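Local structure of protein TP_0956 (Treponema pallidum subsp. pallidum, 3U64) at residues F35-V44 against H276-K286; A236-A246 against F259-I269. The protein is a tetratricopeptide-repeat lipoprotein that probably serves as the T component of a TRAP transporter and probably mediates protein-protein interactions. All coordinates share one frame; numbering follows the deposited sequence.

Contact 1 of 2, residues F35-V44 against H276-K286; sequences FTEEDDLDLV and HNKLLVILSQK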
loop_
_atom_site.group_PDB
_atom_site.type_symbol
_atom_site.label_atom_id
_atom_site.label_comp_id
_atom_site.label_asym_id
_atom_site.label_seq_id
_atom_site.Cartn_x
_atom_site.Cartn_y
_atom_site.Cartn_z
ATOM N N PHE A 35 -3.135 -14.037 -5.938
ATOM C CA PHE A 35 -3.608 -13.643 -4.615
ATOM C C PHE A 35 -4.047 -14.855 -3.800
ATOM O O PHE A 35 -3.641 -14.994 -2.654
ATOM C CB PHE A 35 -4.715 -12.574 -4.688
ATOM C CG PHE A 35 -4.242 -11.266 -5.261
ATOM C CD1 PHE A 35 -3.710 -10.285 -4.443
ATOM C CD2 PHE A 35 -4.289 -11.032 -6.623
ATOM C CE1 PHE A 35 -3.237 -9.089 -4.977
ATOM C CE2 PHE A 35 -3.826 -9.832 -7.156
ATOM C CZ PHE A 35 -3.300 -8.867 -6.334
ATOM N N THR A 36 -4.833 -15.750 -4.397
ATOM C CA THR A 36 -5.433 -16.863 -3.646
ATOM C C THR A 36 -4.453 -17.959 -3.244
ATOM O O THR A 36 -4.725 -18.727 -2.307
ATOM C CB THR A 36 -6.635 -17.509 -4.397
ATOM O OG1 THR A 36 -6.186 -18.087 -5.631
ATOM C CG2 THR A 36 -7.700 -16.462 -4.675
ATOM N N GLU A 37 -3.320 -18.037 -3.936
ATOM C CA GLU A 37 -2.295 -19.031 -3.585
ATOM C C GLU A 37 -1.126 -18.418 -2.799
ATOM O O GLU A 37 -0.116 -19.068 -2.524
ATOM C CB GLU A 37 -1.802 -19.759 -4.838
ATOM C CG GLU A 37 -2.938 -20.402 -5.659
ATOM C CD GLU A 37 -4.008 -21.064 -4.785
ATOM O OE1 GLU A 37 -3.637 -21.769 -3.813
ATOM O OE2 GLU A 37 -5.221 -20.872 -5.062
ATOM N N GLU A 38 -1.280 -17.153 -2.446
ATOM C CA GLU A 38 -0.265 -16.419 -1.708
ATOM C C GLU A 38 -0.151 -16.997 -0.285
ATOM O O GLU A 38 -1.142 -17.496 0.269
ATOM C CB GLU A 38 -0.638 -14.927 -1.714
ATOM C CG GLU A 38 0.378 -13.960 -1.144
ATOM C CD GLU A 38 1.742 -14.096 -1.764
ATOM O OE1 GLU A 38 2.046 -13.357 -2.713
ATOM O OE2 GLU A 38 2.520 -14.940 -1.299
ATOM N N ASP A 39 1.061 -16.996 0.277
ATOM C CA ASP A 39 1.231 -17.308 1.704
ATOM C C ASP A 39 1.689 -16.096 2.539
ATOM O O ASP A 39 1.766 -16.162 3.767
ATOM C CB ASP A 39 2.126 -18.543 1.946
ATOM C CG ASP A 39 3.514 -18.422 1.311
ATOM O OD1 ASP A 39 3.966 -17.298 1.041
ATOM O OD2 ASP A 39 4.160 -19.470 1.086
ATOM N N ASP A 40 1.958 -14.986 1.862
ATOM C CA ASP A 40 2.402 -13.755 2.516
ATOM C C ASP A 40 1.256 -12.748 2.654
ATOM O O ASP A 40 0.911 -12.052 1.700
ATOM C CB ASP A 40 3.526 -13.122 1.711
ATOM C CG ASP A 40 4.212 -11.995 2.465
ATOM O OD1 ASP A 40 3.629 -10.899 2.597
ATOM O OD2 ASP A 40 5.347 -12.211 2.923
ATOM N N LEU A 41 0.680 -12.666 3.845
ATOM C CA LEU A 41 -0.462 -11.789 4.085
ATOM C C LEU A 41 -0.172 -10.325 3.771
ATOM O O LEU A 41 -0.986 -9.648 3.153
ATOM C CB LEU A 41 -0.944 -11.924 5.530
ATOM C CG LEU A 41 -1.255 -13.351 5.976
ATOM C CD1 LEU A 41 -1.781 -13.377 7.424
ATOM C CD2 LEU A 41 -2.246 -13.970 5.037
ATOM N N ASP A 42 0.986 -9.837 4.190
ATOM C CA ASP A 42 1.304 -8.420 4.022
ATOM C C ASP A 42 1.319 -7.987 2.557
ATOM O O ASP A 42 0.835 -6.905 2.233
ATOM C CB ASP A 42 2.622 -8.063 4.713
ATOM C CG ASP A 42 2.509 -8.100 6.234
ATOM O OD1 ASP A 42 1.379 -7.960 6.747
ATOM O OD2 ASP A 42 3.549 -8.271 6.918
ATOM N N LEU A 43 1.871 -8.818 1.677
ATOM C CA LEU A 43 1.874 -8.501 0.249
ATOM C C LEU A 43 0.450 -8.360 -0.284
ATOM O O LEU A 43 0.158 -7.467 -1.079
ATOM C CB LEU A 43 2.619 -9.570 -0.563
ATOM C CG LEU A 43 4.142 -9.477 -0.528
ATOM C CD1 LEU A 43 4.783 -10.691 -1.178
ATOM C CD2 LEU A 43 4.579 -8.203 -1.205
ATOM N N VAL A 44 -0.432 -9.253 0.152
ATOM C CA VAL A 44 -1.827 -9.194 -0.261
ATOM C C VAL A 44 -2.496 -7.929 0.304
ATOM O O VAL A 44 -3.057 -7.140 -0.449
ATOM C CB VAL A 44 -2.574 -10.460 0.125
ATOM C CG1 VAL A 44 -3.978 -10.409 -0.397
ATOM C CG2 VAL A 44 -1.856 -11.675 -0.471
ATOM N N HIS A 276 -6.164 -25.494 -3.682
ATOM C CA HIS A 276 -6.281 -24.074 -3.966
ATOM C C HIS A 276 -6.667 -23.304 -2.708
ATOM O O HIS A 276 -6.876 -23.904 -1.650
ATOM C CB HIS A 276 -7.273 -23.818 -5.109
ATOM C CG HIS A 276 -8.696 -24.101 -4.748
ATOM N ND1 HIS A 276 -9.060 -25.124 -3.897
ATOM C CD2 HIS A 276 -9.847 -23.486 -5.109
ATOM C CE1 HIS A 276 -10.374 -25.127 -3.750
ATOM N NE2 HIS A 276 -10.875 -24.145 -4.478
ATOM N N ASN A 277 -6.740 -21.979 -2.833
ATOM C CA ASN A 277 -7.019 -21.079 -1.708
ATOM C C ASN A 277 -6.071 -21.206 -0.521
ATOM O O ASN A 277 -6.452 -20.986 0.632
ATOM C CB ASN A 277 -8.488 -21.167 -1.275
ATOM C CG ASN A 277 -9.424 -20.484 -2.275
ATOM O OD1 ASN A 277 -8.993 -19.641 -3.062
ATOM N ND2 ASN A 277 -10.702 -20.848 -2.246
ATOM N N LYS A 278 -4.820 -21.533 -0.811
ATOM C CA LYS A 278 -3.806 -21.526 0.233
ATOM C C LYS A 278 -3.912 -20.270 1.114
ATOM O O LYS A 278 -3.805 -20.350 2.339
ATOM C CB LYS A 278 -2.395 -21.661 -0.358
ATOM C CG LYS A 278 -1.344 -21.976 0.697
ATOM C CD LYS A 278 0.068 -21.610 0.256
ATOM C CE LYS A 278 0.579 -22.508 -0.836
ATOM N NZ LYS A 278 1.914 -22.059 -1.314
ATOM N N LEU A 279 -4.146 -19.109 0.510
ATOM C CA LEU A 279 -4.230 -17.882 1.303
ATOM C C LEU A 279 -5.344 -17.953 2.363
ATOM O O LEU A 279 -5.144 -17.618 3.525
ATOM C CB LEU A 279 -4.429 -16.664 0.404
ATOM C CG LEU A 279 -4.636 -15.329 1.146
ATOM C CD1 LEU A 279 -3.409 -14.913 1.934
ATOM C CD2 LEU A 279 -5.043 -14.220 0.194
ATOM N N LEU A 280 -6.525 -18.395 1.966
ATOM C CA LEU A 280 -7.633 -18.451 2.913
ATOM C C LEU A 280 -7.371 -19.471 4.031
ATOM O O LEU A 280 -7.671 -19.211 5.192
ATOM C CB LEU A 280 -8.948 -18.738 2.183
ATOM C CG LEU A 280 -9.546 -17.526 1.453
ATOM C CD1 LEU A 280 -8.567 -16.918 0.463
ATOM C CD2 LEU A 280 -10.847 -17.893 0.744
ATOM N N VAL A 281 -6.787 -20.616 3.679
ATOM C CA VAL A 281 -6.381 -21.606 4.676
ATOM C C VAL A 281 -5.428 -21.001 5.717
ATOM O O VAL A 281 -5.630 -21.179 6.926
ATOM C CB VAL A 281 -5.754 -22.851 3.992
ATOM C CG1 VAL A 281 -5.080 -23.778 5.019
ATOM C CG2 VAL A 281 -6.824 -23.591 3.184
ATOM N N ILE A 282 -4.407 -20.280 5.243
ATOM C CA ILE A 282 -3.477 -19.563 6.126
ATOM C C ILE A 282 -4.216 -18.616 7.053
ATOM O O ILE A 282 -3.907 -18.543 8.248
ATOM C CB ILE A 282 -2.440 -18.688 5.357
ATOM C CG1 ILE A 282 -1.600 -19.527 4.391
ATOM C CG2 ILE A 282 -1.539 -17.907 6.353
ATOM C CD1 ILE A 282 -0.874 -20.611 5.054
ATOM N N LEU A 283 -5.176 -17.872 6.492
ATOM C CA LEU A 283 -5.976 -16.932 7.288
ATOM C C LEU A 283 -6.786 -17.670 8.350
ATOM O O LEU A 283 -6.751 -17.321 9.526
ATOM C CB LEU A 283 -6.902 -16.075 6.401
ATOM C CG LEU A 283 -6.241 -14.926 5.630
ATOM C CD1 LEU A 283 -7.095 -14.486 4.445
ATOM C CD2 LEU A 283 -5.912 -13.736 6.544
ATOM N N SER A 284 -7.491 -18.713 7.928
ATOM C CA SER A 284 -8.286 -19.505 8.854
ATOM C C SER A 284 -7.438 -20.159 9.932
ATOM O O SER A 284 -7.854 -20.253 11.079
ATOM C CB SER A 284 -9.088 -20.560 8.110
ATOM O OG SER A 284 -10.104 -19.935 7.360
ATOM N N GLN A 285 -6.247 -20.616 9.586
ATOM C CA GLN A 285 -5.435 -21.247 10.615
ATOM C C GLN A 285 -4.930 -20.239 11.657
ATOM O O GLN A 285 -4.839 -20.572 12.834
ATOM C CB GLN A 285 -4.314 -22.086 10.002
ATOM C CG GLN A 285 -4.860 -23.242 9.177
ATOM C CD GLN A 285 -3.785 -24.220 8.752
ATOM O OE1 GLN A 285 -2.694 -23.825 8.348
ATOM N NE2 GLN A 285 -4.095 -25.509 8.836
ATOM N N LYS A 286 -4.617 -19.014 11.228
ATOM C CA LYS A 286 -4.326 -17.936 12.179
ATOM C C LYS A 286 -5.484 -17.750 13.147
ATOM O O LYS A 286 -5.275 -17.578 14.345
ATOM C CB LYS A 286 -4.079 -16.603 11.471
ATOM C CG LYS A 286 -2.745 -16.478 10.792
ATOM C CD LYS A 286 -2.445 -15.021 10.469
ATOM C CE LYS A 286 -2.284 -14.188 11.743
ATOM N NZ LYS A 286 -1.903 -12.768 11.462
#
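Glu37 sets its carboxylate over the start of helix 278-293 and takes the N-H groups of Asn277, just before the helix, and of Lys278, its first residue. Asn277 N meets the syn lone pair of Glu37 OE2 at 2.9 Å. Lys278 N gives a longer bond of 3.2 Å to OE1 of Glu37, from above the carboxylate plane. The side chain folds back: CG lies anti to the carbonyl carbon (chi1 -55°) and the chain bends again at chi2. OE2 also accepts from Thr36 OG1, giving the carboxylate three donors. The next, Leu279 N, bonds to Thr36 O at 2.9 Å and nearly straight (169°). The N-cap residue Asn277 does not close the helix start with its own side chain; residues 36-37 of the same chain supply the acceptors. The helix end would probably stabilise the charge of Glu37.

Apolar contacts follow. Leu41 enters as a knob among Leu279, Ile282, Leu283 and Lys286. Its CD2 presses tightly on Leu279 CD1 at 3.4 Å. Its CD1 meets Lys286 CD at 3.5 Å, the two chains tip to tip. Leu279 CD2 reaches Val44 CG1 at 4.0 Å.

Three charged side chains have their main partners outside the segments. Lys278 runs beside Asp39, but its NZ makes a salt bridge with Glu272. Asp39 and Glu38 pair with Arg112 of the second subunit, and Glu38 also with its Lys53. The contact combines capping of helix 278-293 by the end of helix 33-36 and Glu37 with a single knob-into-hole, in an all-helical, TPR-like fold beside a subunit interface.

Contact 2 of 2, residues A236-A246 against F259-I269; sequences AHDPDHHITYA and FDEALDRALAI
Arg265 lays its CB over one face of the His242 ring where two consecutive helices run antiparallel. Arg265 CB is 3.7 Å from the centroid of the imidazole and 15° off its normal, a CH-pi contact. The two side chains cross at about a right angle. The opposite face is met by His241 NE2, so the ring is sandwiched. With CG anti to the carbonyl carbon (chi1 -60°), the ring is carried over the backbone of the second helix. His242 CB then lies 3.2 Å from Ala262 O. His242 ND1 lies at the edge of the Arg265 guanidinium, near its plane, and Arg265 NE is buried with no partner in the model.

The other contacts are apolar. Ala246 CB touches Leu263 CD2 at 3.7 Å and Ala262 CB at 4.0 Å. Its other neighbour is Phe259, whose ring edge faces Ala246 O. Tyr245 brings its own ring edge to Ala262 CB. Ile243 CG1 reaches Ala266 CB at 4.0 Å and crosses Leu263. At the far end Ile269 fits under the turn before the first helix, with CD1 3.5 Å from Pro239 N and CG2 against His237 O.

Asp238 organises the start of the first helix. Its OD1 accepts from Asp240 N, and OD2 accepts from both N and ND1 of His241, all from above the carboxylate plane. This fixes the His241 ring that backs His242. Helix 278-293 packs on Pro239 and Leu263; its Ser284 bonds to Asp240, and its Gln285 to Ala266 O and Ile269 O.

The axes of segments 240-246 and 259-268 approach to 8.1 Å at -163°. Small residues (Ala246, Ala262, Ala266) allow this close spacing. Such an antiparallel helical hairpin is characteristic of TPR-like folds, consistent with the family of this protein.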
loop_
_atom_site.group_PDB
_atom_site.type_symbol
_atom_site.label_atom_id
_atom_site.label_comp_id
_atom_site.label_asym_id
_atom_site.label_seq_id
_atom_site.Cartn_x
_atom_site.Cartn_y
_atom_site.Cartn_z
ATOM N N ALA A 236 -12.054 -31.910 3.120
ATOM C CA ALA A 236 -11.123 -32.290 4.172
ATOM C C ALA A 236 -9.970 -31.284 4.309
ATOM O O ALA A 236 -9.329 -31.212 5.360
ATOM C CB ALA A 236 -10.558 -33.689 3.889
ATOM N N HIS A 237 -9.690 -30.541 3.236
ATOM C CA HIS A 237 -8.618 -29.540 3.224
ATOM C C HIS A 237 -9.129 -28.190 3.704
ATOM O O HIS A 237 -8.399 -27.195 3.683
ATOM C CB HIS A 237 -8.054 -29.367 1.812
ATOM C CG HIS A 237 -7.248 -30.534 1.334
ATOM N ND1 HIS A 237 -7.691 -31.391 0.348
ATOM C CD2 HIS A 237 -6.029 -30.986 1.712
ATOM C CE1 HIS A 237 -6.774 -32.319 0.133
ATOM N NE2 HIS A 237 -5.758 -32.098 0.948
ATOM N N ASP A 238 -10.398 -28.150 4.103
ATOM C CA ASP A 238 -11.006 -26.907 4.538
ATOM C C ASP A 238 -10.983 -26.775 6.067
ATOM O O ASP A 238 -11.541 -27.615 6.769
ATOM C CB ASP A 238 -12.445 -26.818 4.038
ATOM C CG ASP A 238 -13.186 -25.637 4.644
ATOM O OD1 ASP A 238 -12.544 -24.574 4.828
ATOM O OD2 ASP A 238 -14.395 -25.774 4.957
ATOM N N PRO A 239 -10.337 -25.719 6.584
ATOM C CA PRO A 239 -10.266 -25.500 8.037
ATOM C C PRO A 239 -11.519 -24.825 8.571
ATOM O O PRO A 239 -11.832 -24.942 9.753
ATOM C CB PRO A 239 -9.069 -24.554 8.204
ATOM C CG PRO A 239 -8.464 -24.398 6.855
ATOM C CD PRO A 239 -9.494 -24.771 5.846
ATOM N N ASP A 240 -12.236 -24.140 7.689
ATOM C CA ASP A 240 -13.363 -23.299 8.092
ATOM C C ASP A 240 -14.518 -24.050 8.691
ATOM O O ASP A 240 -15.146 -23.559 9.622
ATOM C CB ASP A 240 -13.861 -22.459 6.919
ATOM C CG ASP A 240 -12.965 -21.282 6.655
ATOM O OD1 ASP A 240 -12.718 -20.510 7.610
ATOM O OD2 ASP A 240 -12.478 -21.148 5.519
ATOM N N HIS A 241 -14.828 -25.225 8.163
ATOM C CA HIS A 241 -15.941 -25.953 8.740
ATOM C C HIS A 241 -15.587 -26.429 10.144
ATOM O O HIS A 241 -16.444 -26.438 11.009
ATOM C CB HIS A 241 -16.476 -27.066 7.821
ATOM C CG HIS A 241 -15.598 -28.273 7.724
ATOM N ND1 HIS A 241 -14.456 -28.305 6.957
ATOM C CD2 HIS A 241 -15.733 -29.514 8.247
ATOM C CE1 HIS A 241 -13.906 -29.505 7.038
ATOM N NE2 HIS A 241 -14.660 -30.255 7.817
ATOM N N HIS A 242 -14.315 -26.763 10.387
ATOM C CA HIS A 242 -13.867 -27.121 11.746
ATOM C C HIS A 242 -14.000 -25.930 12.697
ATOM O O HIS A 242 -14.500 -26.070 13.819
ATOM C CB HIS A 242 -12.416 -27.658 11.769
ATOM C CG HIS A 242 -12.210 -28.890 10.939
ATOM N ND1 HIS A 242 -12.776 -30.110 11.257
ATOM C CD2 HIS A 242 -11.515 -29.090 9.791
ATOM C CE1 HIS A 242 -12.436 -31.004 10.344
ATOM N NE2 HIS A 242 -11.676 -30.411 9.441
ATOM N N ILE A 243 -13.557 -24.759 12.242
ATOM C CA ILE A 243 -13.630 -23.535 13.044
ATOM C C ILE A 243 -15.084 -23.145 13.336
ATOM O O ILE A 243 -15.435 -22.792 14.461
ATOM C CB ILE A 243 -12.909 -22.373 12.346
ATOM C CG1 ILE A 243 -11.404 -22.675 12.309
ATOM C CG2 ILE A 243 -13.240 -21.026 13.051
ATOM C CD1 ILE A 243 -10.596 -21.715 11.479
ATOM N N THR A 244 -15.935 -23.233 12.321
ATOM C CA THR A 244 -17.353 -22.976 12.520
ATOM C C THR A 244 -17.947 -23.898 13.596
ATOM O O THR A 244 -18.672 -23.441 14.487
ATOM C CB THR A 244 -18.121 -23.095 11.203
ATOM O OG1 THR A 244 -17.711 -22.030 10.323
ATOM C CG2 THR A 244 -19.641 -23.038 11.454
ATOM N N TYR A 245 -17.616 -25.186 13.536
ATOM C CA TYR A 245 -18.078 -26.127 14.553
ATOM C C TYR A 245 -17.657 -25.686 15.955
ATOM O O TYR A 245 -18.474 -25.641 16.879
ATOM C CB TYR A 245 -17.555 -27.534 14.270
ATOM C CG TYR A 245 -18.136 -28.579 15.191
ATOM C CD1 TYR A 245 -19.457 -28.993 15.052
ATOM C CD2 TYR A 245 -17.370 -29.150 16.208
ATOM C CE1 TYR A 245 -20.006 -29.948 15.899
ATOM C CE2 TYR A 245 -17.909 -30.108 17.064
ATOM C CZ TYR A 245 -19.232 -30.503 16.900
ATOM O OH TYR A 245 -19.791 -31.449 17.729
ATOM N N ALA A 246 -16.387 -25.324 16.098
ATOM C CA ALA A 246 -15.840 -24.931 17.402
ATOM C C ALA A 246 -16.449 -23.628 17.920
ATOM O O ALA A 246 -16.872 -23.530 19.067
ATOM C CB ALA A 246 -14.315 -24.803 17.323
ATOM N N PHE A 259 -14.616 -28.345 20.946
ATOM C CA PHE A 259 -13.902 -27.134 20.558
ATOM C C PHE A 259 -12.425 -27.460 20.253
ATOM O O PHE A 259 -11.924 -27.155 19.168
ATOM C CB PHE A 259 -14.066 -26.097 21.687
ATOM C CG PHE A 259 -13.259 -24.813 21.513
ATOM C CD1 PHE A 259 -13.843 -23.671 20.977
ATOM C CD2 PHE A 259 -11.939 -24.735 21.953
ATOM C CE1 PHE A 259 -13.126 -22.489 20.850
ATOM C CE2 PHE A 259 -11.212 -23.554 21.826
ATOM C CZ PHE A 259 -11.807 -22.429 21.272
ATOM N N ASP A 260 -11.747 -28.117 21.191
ATOM C CA ASP A 260 -10.320 -28.422 21.042
ATOM C C ASP A 260 -10.026 -29.369 19.881
ATOM O O ASP A 260 -9.184 -29.065 19.038
ATOM C CB ASP A 260 -9.719 -28.962 22.350
ATOM C CG ASP A 260 -9.291 -27.848 23.310
ATOM O OD1 ASP A 260 -8.925 -26.747 22.834
ATOM O OD2 ASP A 260 -9.312 -28.079 24.541
ATOM N N GLU A 261 -10.721 -30.503 19.833
ATOM C CA GLU A 261 -10.597 -31.430 18.708
ATOM C C GLU A 261 -10.806 -30.734 17.367
ATOM O O GLU A 261 -10.036 -30.927 16.431
ATOM C CB GLU A 261 -11.614 -32.565 18.821
ATOM C CG GLU A 261 -11.343 -33.568 19.932
ATOM C CD GLU A 261 -12.381 -34.694 19.984
ATOM O OE1 GLU A 261 -13.327 -34.697 19.160
ATOM O OE2 GLU A 261 -12.242 -35.581 20.852
ATOM N N ALA A 262 -11.869 -29.946 17.266
ATOM C CA ALA A 262 -12.222 -29.335 15.992
ATOM C C ALA A 262 -11.091 -28.435 15.511
ATOM O O ALA A 262 -10.692 -28.486 14.335
ATOM C CB ALA A 262 -13.528 -28.561 16.107
ATOM N N LEU A 263 -10.560 -27.628 16.425
ATOM C CA LEU A 263 -9.462 -26.717 16.085
ATOM C C LEU A 263 -8.161 -27.465 15.807
ATOM O O LEU A 263 -7.338 -27.023 14.999
ATOM C CB LEU A 263 -9.249 -25.677 17.181
ATOM C CG LEU A 263 -10.455 -24.772 17.451
ATOM C CD1 LEU A 263 -10.168 -23.791 18.595
ATOM C CD2 LEU A 263 -10.854 -24.029 16.185
ATOM N N ASP A 264 -7.971 -28.596 16.473
ATOM C CA ASP A 264 -6.810 -29.427 16.164
ATOM C C ASP A 264 -6.930 -29.957 14.739
ATOM O O ASP A 264 -5.945 -30.047 14.010
ATOM C CB ASP A 264 -6.675 -30.582 17.149
ATOM C CG ASP A 264 -6.040 -30.155 18.463
ATOM O OD1 ASP A 264 -5.450 -29.056 18.515
ATOM O OD2 ASP A 264 -6.129 -30.926 19.443
ATOM N N ARG A 265 -8.146 -30.302 14.340
ATOM C CA ARG A 265 -8.383 -30.699 12.962
ATOM C C ARG A 265 -8.134 -29.547 11.975
ATOM O O ARG A 265 -7.488 -29.753 10.957
ATOM C CB ARG A 265 -9.770 -31.317 12.803
ATOM C CG ARG A 265 -9.845 -32.698 13.433
ATOM C CD ARG A 265 -11.132 -33.412 13.101
ATOM N NE ARG A 265 -12.246 -32.896 13.886
ATOM C CZ ARG A 265 -12.924 -33.600 14.788
ATOM N NH1 ARG A 265 -12.609 -34.873 15.022
ATOM N NH2 ARG A 265 -13.923 -33.029 15.452
ATOM N N ALA A 266 -8.608 -28.340 12.293
ATOM C CA ALA A 266 -8.325 -27.164 11.451
ATOM C C ALA A 266 -6.828 -26.954 11.284
ATOM O O ALA A 266 -6.365 -26.634 10.200
ATOM C CB ALA A 266 -8.967 -25.896 12.028
ATOM N N LEU A 267 -6.077 -27.136 12.364
ATOM C CA LEU A 267 -4.628 -26.906 12.349
ATOM C C LEU A 267 -3.793 -28.063 11.776
ATOM O O LEU A 267 -2.602 -27.902 11.534
ATOM C CB LEU A 267 -4.134 -26.557 13.762
ATOM C CG LEU A 267 -4.714 -25.238 14.300
ATOM C CD1 LEU A 267 -4.262 -24.947 15.722
ATOM C CD2 LEU A 267 -4.347 -24.093 13.377
ATOM N N ALA A 268 -4.402 -29.228 11.578
ATOM C CA ALA A 268 -3.659 -30.362 11.040
ATOM C C ALA A 268 -3.494 -30.234 9.522
ATOM O O ALA A 268 -2.626 -30.865 8.921
ATOM C CB ALA A 268 -4.338 -31.694 11.413
ATOM N N ILE A 269 -4.327 -29.403 8.910
ATOM C CA ILE A 269 -4.259 -29.187 7.466
ATOM C C ILE A 269 -2.943 -28.518 7.047
ATOM O O ILE A 269 -2.495 -27.530 7.642
ATOM C CB ILE A 269 -5.479 -28.387 6.964
ATOM C CG1 ILE A 269 -6.776 -29.175 7.232
ATOM C CG2 ILE A 269 -5.332 -28.024 5.475
ATOM C CD1 ILE A 269 -8.017 -28.279 7.324
#

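From the N terminus, the chain passes through residues 35-44 at the start of the fold and then through a long run of helices. It reaches contact 2 near the C-terminal end. There helix 256-268 comes back onto helix 240-250; 12 residues, mostly the ends of the two helices, separate the segments. The chain then enters helix 278-293, which returns to residues 35-44 and closes the much longer loop of contact 1. Contact 2 lies wholly within that loop, so the two nest and do not cross. Helix 278-293 links them directly: Ser284 OG probably bonds to Asp240 OD1, and Gln285 NE2 to Ile269 O. The C-terminal hairpin is thereby tied to the N-terminal end.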